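Long-range contacts in putative amidohydrolase (Unidentified, PDB 3MKV), which probably acts as a zinc-dependent prolidase of the amidohydrolase superfamily, hydrolysing dipeptides that end in proline: residues Gly248-Glu253 against Gly270-Pro275; Met195-Val200 against Leu232-Thr237. All blocks are in the same frame, centred on the assembly; numbering follows the deposited sequence.

Interaction 1: residues Gly248-Glu253 against Gly270-Pro275; sequences GVRTIE and GAYVVP. With SO4 (sulfate ion), chain L.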
ATOM      1  N   GLY A 248      20.894  22.959  20.637  1.00 55.07           N
ATOM      2  CA  GLY A 248      22.036  23.145  19.749  1.00 52.89           C
ATOM      3  C   GLY A 248      21.783  24.014  18.526  1.00 54.47           C
ATOM      4  O   GLY A 248      22.670  24.173  17.689  1.00 52.57           O
ATOM      5  N   VAL A 249      20.579  24.573  18.419  1.00 50.98           N
ATOM      6  CA  VAL A 249      20.211  25.426  17.296  1.00 49.88           C
ATOM      7  C   VAL A 249      21.133  26.651  17.213  1.00 53.25           C
ATOM      8  O   VAL A 249      21.383  27.296  18.226  1.00 53.24           O
ATOM      9  CB  VAL A 249      18.763  25.883  17.449  1.00 49.45           C
ATOM     10  CG1 VAL A 249      18.425  26.954  16.450  1.00 56.96           C
ATOM     11  CG2 VAL A 249      17.826  24.704  17.297  1.00 51.35           C
ATOM     12  N   ARG A 250      21.625  26.977  16.015  1.00 50.63           N
ATOM     13  CA  ARG A 250      22.596  28.077  15.846  1.00 46.55           C
ATOM     14  C   ARG A 250      21.998  29.484  15.635  1.00 49.93           C
ATOM     15  O   ARG A 250      22.472  30.460  16.225  1.00 43.62           O
ATOM     16  CB  ARG A 250      23.584  27.759  14.729  1.00 48.37           C
ATOM     17  CG  ARG A 250      24.693  28.796  14.544  1.00 41.24           C
ATOM     18  CD  ARG A 250      25.961  28.131  13.979  1.00 33.93           C
ATOM     19  NE  ARG A 250      26.884  29.118  13.420  1.00 56.86           N
ATOM     20  CZ  ARG A 250      26.639  29.832  12.324  1.00 49.48           C
ATOM     21  NH1 ARG A 250      25.499  29.668  11.676  1.00 47.71           N
ATOM     22  NH2 ARG A 250      27.522  30.726  11.890  1.00 45.92           N
ATOM     23  N   THR A 251      20.983  29.607  14.787  1.00 47.53           N
ATOM     24  CA  THR A 251      20.322  30.900  14.669  1.00 47.38           C
ATOM     25  C   THR A 251      18.854  30.792  15.030  1.00 46.52           C
ATOM     26  O   THR A 251      18.207  29.788  14.732  1.00 42.98           O
ATOM     27  CB  THR A 251      20.542  31.614  13.273  1.00 44.96           C
ATOM     28  OG1 THR A 251      19.727  31.021  12.252  1.00 42.01           O
ATOM     29  CG2 THR A 251      22.003  31.552  12.859  1.00 42.69           C
ATOM     30  N   ILE A 252      18.357  31.830  15.695  1.00 45.41           N
ATOM     31  CA  ILE A 252      16.965  31.919  16.093  1.00 41.63           C
ATOM     32  C   ILE A 252      16.266  32.986  15.271  1.00 41.62           C
ATOM     33  O   ILE A 252      16.814  34.061  15.029  1.00 42.76           O
ATOM     34  CB  ILE A 252      16.841  32.318  17.560  1.00 46.97           C
ATOM     35  CG1 ILE A 252      17.466  31.249  18.474  1.00 49.03           C
ATOM     36  CG2 ILE A 252      15.389  32.593  17.900  1.00 43.48           C
ATOM     37  CD1 ILE A 252      16.670  29.946  18.552  1.00 49.15           C
ATOM     38  N   GLU A 253      15.051  32.689  14.841  1.00 42.94           N
ATOM     39  CA  GLU A 253      14.369  33.541  13.890  1.00 48.12           C
ATOM     40  C   GLU A 253      13.222  34.279  14.569  1.00 50.81           C
ATOM     41  O   GLU A 253      12.373  33.665  15.224  1.00 49.65           O
ATOM     42  CB  GLU A 253      13.865  32.727  12.692  1.00 48.80           C
ATOM     43  CG  GLU A 253      14.929  31.865  12.018  1.00 53.96           C
ATOM     44  CD  GLU A 253      16.126  32.656  11.504  1.00 58.57           C
ATOM     45  OE1 GLU A 253      15.938  33.534  10.627  1.00 54.61           O
ATOM     46  OE2 GLU A 253      17.261  32.383  11.969  1.00 53.97           O
ATOM     47  N   GLY A 270      26.562  31.768  22.179  1.00 64.20           N
ATOM     48  CA  GLY A 270      27.188  32.162  20.928  1.00 58.78           C
ATOM     49  C   GLY A 270      26.220  32.053  19.770  1.00 64.22           C
ATOM     50  O   GLY A 270      26.621  32.104  18.603  1.00 67.91           O
ATOM     51  N   ALA A 271      24.938  31.908  20.096  1.00 59.18           N
ATOM     52  CA  ALA A 271      23.891  31.815  19.087  1.00 57.93           C
ATOM     53  C   ALA A 271      23.543  33.195  18.516  1.00 56.37           C
ATOM     54  O   ALA A 271      23.824  34.216  19.133  1.00 52.94           O
ATOM     55  CB  ALA A 271      22.644  31.141  19.679  1.00 52.60           C
ATOM     56  N   TYR A 272      22.917  33.216  17.342  1.00 58.18           N
ATOM     57  CA  TYR A 272      22.469  34.464  16.729  1.00 53.38           C
ATOM     58  C   TYR A 272      20.960  34.551  16.670  1.00 51.89           C
ATOM     59  O   TYR A 272      20.271  33.531  16.556  1.00 53.82           O
ATOM     60  CB  TYR A 272      22.976  34.591  15.300  1.00 53.16           C
ATOM     61  CG  TYR A 272      24.456  34.369  15.102  1.00 47.47           C
ATOM     62  CD1 TYR A 272      25.302  35.434  14.840  1.00 45.99           C
ATOM     63  CD2 TYR A 272      24.992  33.092  15.123  1.00 43.55           C
ATOM     64  CE1 TYR A 272      26.657  35.234  14.630  1.00 40.33           C
ATOM     65  CE2 TYR A 272      26.338  32.880  14.915  1.00 45.18           C
ATOM     66  CZ  TYR A 272      27.170  33.959  14.674  1.00 53.06           C
ATOM     67  OH  TYR A 272      28.521  33.763  14.471  1.00 58.00           O
ATOM     68  N   VAL A 273      20.448  35.777  16.734  1.00 46.62           N
ATOM     69  CA  VAL A 273      19.032  36.018  16.468  1.00 47.54           C
ATOM     70  C   VAL A 273      18.830  36.849  15.206  1.00 46.21           C
ATOM     71  O   VAL A 273      19.633  37.722  14.880  1.00 49.46           O
ATOM     72  CB  VAL A 273      18.296  36.688  17.661  1.00 45.79           C
ATOM     73  CG1 VAL A 273      16.819  36.814  17.344  1.00 40.00           C
ATOM     74  CG2 VAL A 273      18.482  35.859  18.929  1.00 43.27           C
ATOM     75  N   VAL A 274      17.754  36.556  14.489  1.00 51.95           N
ATOM     76  CA  VAL A 274      17.416  37.281  13.272  1.00 49.80           C
ATOM     77  C   VAL A 274      15.987  37.799  13.367  1.00 52.00           C
ATOM     78  O   VAL A 274      15.029  37.073  13.070  1.00 45.69           O
ATOM     79  CB  VAL A 274      17.526  36.394  12.012  1.00 45.37           C
ATOM     80  CG1 VAL A 274      17.272  37.237  10.777  1.00 46.90           C
ATOM     81  CG2 VAL A 274      18.895  35.713  11.941  1.00 41.67           C
ATOM     82  N   PRO A 275      15.846  39.063  13.786  1.00 53.34           N
ATOM     83  CA  PRO A 275      14.558  39.731  13.901  1.00 52.24           C
ATOM     84  C   PRO A 275      14.016  39.991  12.512  1.00 50.89           C
ATOM     85  O   PRO A 275      14.794  40.229  11.590  1.00 50.23           O
ATOM     86  CB  PRO A 275      14.912  41.070  14.580  1.00 54.27           C
ATOM     87  CG  PRO A 275      16.314  40.883  15.135  1.00 55.86           C
ATOM     88  CD  PRO A 275      16.965  39.936  14.181  1.00 52.63           C
TER
HETATM   89  S   SO4 L 428      29.959  30.711  14.978  0.50 47.14           S
HETATM   90  O1  SO4 L 428      29.423  31.230  13.723  0.50 44.19           O
HETATM   91  O2  SO4 L 428      31.402  30.587  14.880  0.50 40.93           O
HETATM   92  O3  SO4 L 428      29.612  31.630  16.054  0.50 46.10           O
HETATM   93  O4  SO4 L 428      29.399  29.388  15.247  0.50 46.76           O

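Interaction 2: residues Met195-Val200 against Leu232-Thr237; sequences MASGGV and LAHAYT. With ZN (zinc ion), chain J; SO4 (sulfate ion), chain K.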
ATOM      1  N   MET A 195      10.536  24.673  12.464  1.00 47.23           N
ATOM      2  CA  MET A 195       9.639  25.470  13.274  1.00 49.09           C
ATOM      3  C   MET A 195       9.765  24.981  14.715  1.00 51.35           C
ATOM      4  O   MET A 195       9.451  23.835  15.022  1.00 58.62           O
ATOM      5  CB  MET A 195       8.200  25.353  12.778  1.00 47.13           C
ATOM      6  CG  MET A 195       7.999  25.753  11.318  1.00 48.38           C
ATOM      7  SD  MET A 195       8.874  27.249  10.804  1.00 43.06           S
ATOM      8  CE  MET A 195       8.300  27.400   9.127  1.00 45.50           C
ATOM      9  N   ALA A 196      10.264  25.843  15.590  1.00 55.89           N
ATOM     10  CA  ALA A 196      10.434  25.488  16.991  1.00 56.44           C
ATOM     11  C   ALA A 196       9.396  26.202  17.850  1.00 58.26           C
ATOM     12  O   ALA A 196       9.514  26.256  19.079  1.00 60.61           O
ATOM     13  CB  ALA A 196      11.844  25.816  17.461  1.00 55.80           C
ATOM     14  N   SER A 197       8.384  26.763  17.197  1.00 57.18           N
ATOM     15  CA  SER A 197       7.231  27.283  17.915  1.00 58.56           C
ATOM     16  C   SER A 197       6.063  27.509  16.955  1.00 57.27           C
ATOM     17  O   SER A 197       6.198  27.303  15.746  1.00 51.72           O
ATOM     18  CB  SER A 197       7.582  28.580  18.672  1.00 60.27           C
ATOM     19  OG  SER A 197       7.318  29.740  17.886  1.00 59.05           O
ATOM     20  N   GLY A 198       4.924  27.923  17.511  1.00 57.36           N
ATOM     21  CA  GLY A 198       3.779  28.353  16.726  1.00 57.18           C
ATOM     22  C   GLY A 198       4.093  29.666  16.032  1.00 64.50           C
ATOM     23  O   GLY A 198       5.089  30.325  16.343  1.00 62.03           O
ATOM     24  N   GLY A 199       3.248  30.044  15.081  1.00 67.04           N
ATOM     25  CA  GLY A 199       3.489  31.241  14.293  1.00 72.13           C
ATOM     26  C   GLY A 199       2.206  31.957  13.937  1.00 73.97           C
ATOM     27  O   GLY A 199       1.119  31.497  14.279  1.00 71.53           O
ATOM     28  N   VAL A 200       2.342  33.079  13.235  1.00 78.72           N
ATOM     29  CA  VAL A 200       1.203  33.927  12.893  1.00 83.98           C
ATOM     30  C   VAL A 200       0.505  33.527  11.587  1.00 89.85           C
ATOM     31  O   VAL A 200      -0.724  33.385  11.549  1.00 91.25           O
ATOM     32  CB  VAL A 200       1.620  35.403  12.792  1.00 80.23           C
ATOM     33  CG1 VAL A 200       0.390  36.279  12.655  1.00 79.71           C
ATOM     34  CG2 VAL A 200       2.430  35.805  14.009  1.00 79.42           C
ATOM     35  N   LEU A 232      18.570  26.593  11.767  1.00 44.86           N
ATOM     36  CA  LEU A 232      17.946  27.839  12.195  1.00 42.48           C
ATOM     37  C   LEU A 232      16.529  27.459  12.570  1.00 46.02           C
ATOM     38  O   LEU A 232      15.958  26.546  11.968  1.00 38.54           O
ATOM     39  CB  LEU A 232      17.947  28.894  11.086  1.00 41.64           C
ATOM     40  CG  LEU A 232      17.229  28.540   9.778  1.00 44.62           C
ATOM     41  CD1 LEU A 232      16.459  29.729   9.227  1.00 33.48           C
ATOM     42  CD2 LEU A 232      18.211  27.990   8.745  1.00 37.46           C
ATOM     43  N   ALA A 233      15.977  28.138  13.574  1.00 46.39           N
ATOM     44  CA  ALA A 233      14.709  27.743  14.150  1.00 46.36           C
ATOM     45  C   ALA A 233      13.826  28.934  14.380  1.00 49.39           C
ATOM     46  O   ALA A 233      14.243  29.909  14.987  1.00 50.50           O
ATOM     47  CB  ALA A 233      14.929  27.011  15.455  1.00 50.00           C
ATOM     48  N   HIS A 234      12.602  28.843  13.883  1.00 52.78           N
ATOM     49  CA  HIS A 234      11.583  29.850  14.115  1.00 54.56           C
ATOM     50  C   HIS A 234      11.085  29.649  15.556  1.00 57.56           C
ATOM     51  O   HIS A 234      10.691  28.542  15.932  1.00 60.25           O
ATOM     52  CB  HIS A 234      10.490  29.669  13.050  1.00 49.76           C
ATOM     53  CG  HIS A 234       9.132  30.172  13.437  1.00 49.96           C
ATOM     54  ND1 HIS A 234       8.486  31.170  12.739  1.00 57.49           N
ATOM     55  CD2 HIS A 234       8.273  29.775  14.403  1.00 51.86           C
ATOM     56  CE1 HIS A 234       7.297  31.385  13.275  1.00 48.42           C
ATOM     57  NE2 HIS A 234       7.146  30.555  14.291  1.00 57.34           N
ATOM     58  N   ALA A 235      11.157  30.706  16.365  1.00 54.59           N
ATOM     59  CA  ALA A 235      10.775  30.652  17.789  1.00 54.78           C
ATOM     60  C   ALA A 235      10.469  32.047  18.335  1.00 51.88           C
ATOM     61  O   ALA A 235      11.243  32.979  18.128  1.00 58.30           O
ATOM     62  CB  ALA A 235      11.879  29.994  18.616  1.00 51.28           C
ATOM     63  N   TYR A 236       9.353  32.192  19.043  1.00 55.93           N
ATOM     64  CA  TYR A 236       8.946  33.502  19.573  1.00 51.68           C
ATOM     65  C   TYR A 236       9.186  33.727  21.077  1.00 53.85           C
ATOM     66  O   TYR A 236       9.739  34.759  21.466  1.00 58.90           O
ATOM     67  CB  TYR A 236       7.483  33.783  19.244  1.00 53.42           C
ATOM     68  CG  TYR A 236       7.227  34.155  17.802  1.00 57.23           C
ATOM     69  CD1 TYR A 236       7.915  35.202  17.203  1.00 58.03           C
ATOM     70  CD2 TYR A 236       6.273  33.481  17.048  1.00 54.11           C
ATOM     71  CE1 TYR A 236       7.681  35.553  15.889  1.00 58.78           C
ATOM     72  CE2 TYR A 236       6.031  33.823  15.728  1.00 59.82           C
ATOM     73  CZ  TYR A 236       6.739  34.860  15.151  1.00 58.53           C
ATOM     74  OH  TYR A 236       6.506  35.211  13.837  1.00 57.34           O
ATOM     75  N   THR A 237       8.770  32.774  21.913  1.00 53.54           N
ATOM     76  CA  THR A 237       8.788  32.950  23.373  1.00 53.93           C
ATOM     77  C   THR A 237      10.070  32.502  24.074  1.00 53.13           C
ATOM     78  O   THR A 237      10.807  31.652  23.578  1.00 54.91           O
ATOM     79  CB  THR A 237       7.625  32.206  24.050  1.00 55.91           C
ATOM     80  OG1 THR A 237       7.793  30.796  23.865  1.00 67.76           O
ATOM     81  CG2 THR A 237       6.285  32.645  23.477  1.00 52.97           C
TER
HETATM   82 ZN    ZN J 426       9.208  32.104  10.630  1.00 66.26          ZN
HETATM   83  S   SO4 K 427       5.003  33.909  11.049  0.50 64.06           S
HETATM   84  O1  SO4 K 427       5.213  35.349  10.878  0.50 63.72           O
HETATM   85  O2  SO4 K 427       4.854  33.605  12.471  0.50 64.08           O
HETATM   86  O3  SO4 K 427       3.783  33.506  10.348  0.50 57.30           O
HETATM   87  O4  SO4 K 427       6.158  33.185  10.517  0.50 57.60           O

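Interaction 1: residues Gly248-Glu253 against Gly270-Pro275
CG of R250 lies opposite its backbone N (chi1 -176°) and the chain runs extended to NE, whereas CG of Y272 folds back beside its own N (chi1 -51°); with these torsions the two side chains run side by side, pointing the same way, from the residue just before strand 251-254 and the first residue of strand 272-274. These parallel strands, joined through helix 260-269, form a beta-alpha-beta unit of the amidohydrolase TIM barrel. Three backbone bonds fix their register: Y272 N to R250 O at 3.0 Å, I252 N to Y272 O at 2.7 Å and V274 N to I252 O at 2.7 Å. CE2 of Y272 lies over one face of the R250 guanidinium, offset toward its rim and 3.9 Å from R250 NH2, with the planes 57° apart. Both residues grip a sulfate, probably from the crystallisation liquor. R250 NH2 donates to sulfate O1 at 2.7 Å and R250 NE to sulfate O4 at 3.1 Å, while Y272 OH sits 2.8 Å from sulfate O1 with O3 also near. I252 and V273 occupy one sheet face, I252 packing on helix 238-246; T251, E253, Y272 and V274 occupy the other. There E253 OE2 accepts T251 OG1 and forms a salt bridge with R106, whose guanidinium also hydrogen-bonds T251 OG1. E253 OE1 bonds to the zinc ligand H65, a second-shell link that would help orient the imidazole, and lies 3.6 Å from V274 CB.

Interaction 2: residues Met195-Val200 against Leu232-Thr237
M195 and H234 form a single backbone bridge at the carboxyl end of a TIM-barrel strand, where amidohydrolases carry their metal ligands. Among the polar bonds, A196 N meets H234 O at 2.8 Å in the carbonyl plane. The imidazole of H234 is held from both nitrogens. H234 ND1 binds zinc at 2.4 Å, alongside carboxylated K193 and H254, and H234 NE2 donates to G198 O at 2.9 Å, nearly straight at 167°. That donor stands above the G198 carbonyl plane, 55° out of it, while a lone pair in the plane takes S197 OG, 2.8 Å from G198 O. Two anchors thus fix the ring's rotation, and chi1 of 155°, placing CG roughly opposite the backbone N, directs it at the loop. S197 OG also accepts a weak bond from Y236 N. Among the apolar and sulfur-aromatic contacts, A196 CB touches A233 CB at 3.9 Å, and M195 SD sits obliquely to the H234 ring, 4.5 Å from its centroid. Anion binding completes the contact, for a sulfate, probably from the crystallisation liquor, lies near the zinc. Sulfate O2 is in the plane of the Y236 ring at the edge and accepts from V200 N at 2.7 Å and from Y236 OH at 2.7 Å.

In the fold
Interaction 2 closes before interaction 1 opens along the chain, and helix 238-246 connects them. Their centres lie about 11 Å apart, on the same side of the chain's centre. Strands 232-235, 251-254 and 272-274 are successive neighbours in one parallel sheet, so strand 251-254 serves as the middle member. Two probable hydrogen bonds join the contacts: E253 N to A233 O at 2.9 Å and T251 O to A233 N at 3.0 Å. Both contacts reach the two-zinc centre, at different metals. Interaction 2 supplies the direct ligand H234, while interaction 1 contributes E253 behind H65, a ligand of the other zinc. The centre thus draws ligands from neighbouring strands, H234 and H254, and from remote parts of the chain such as H65.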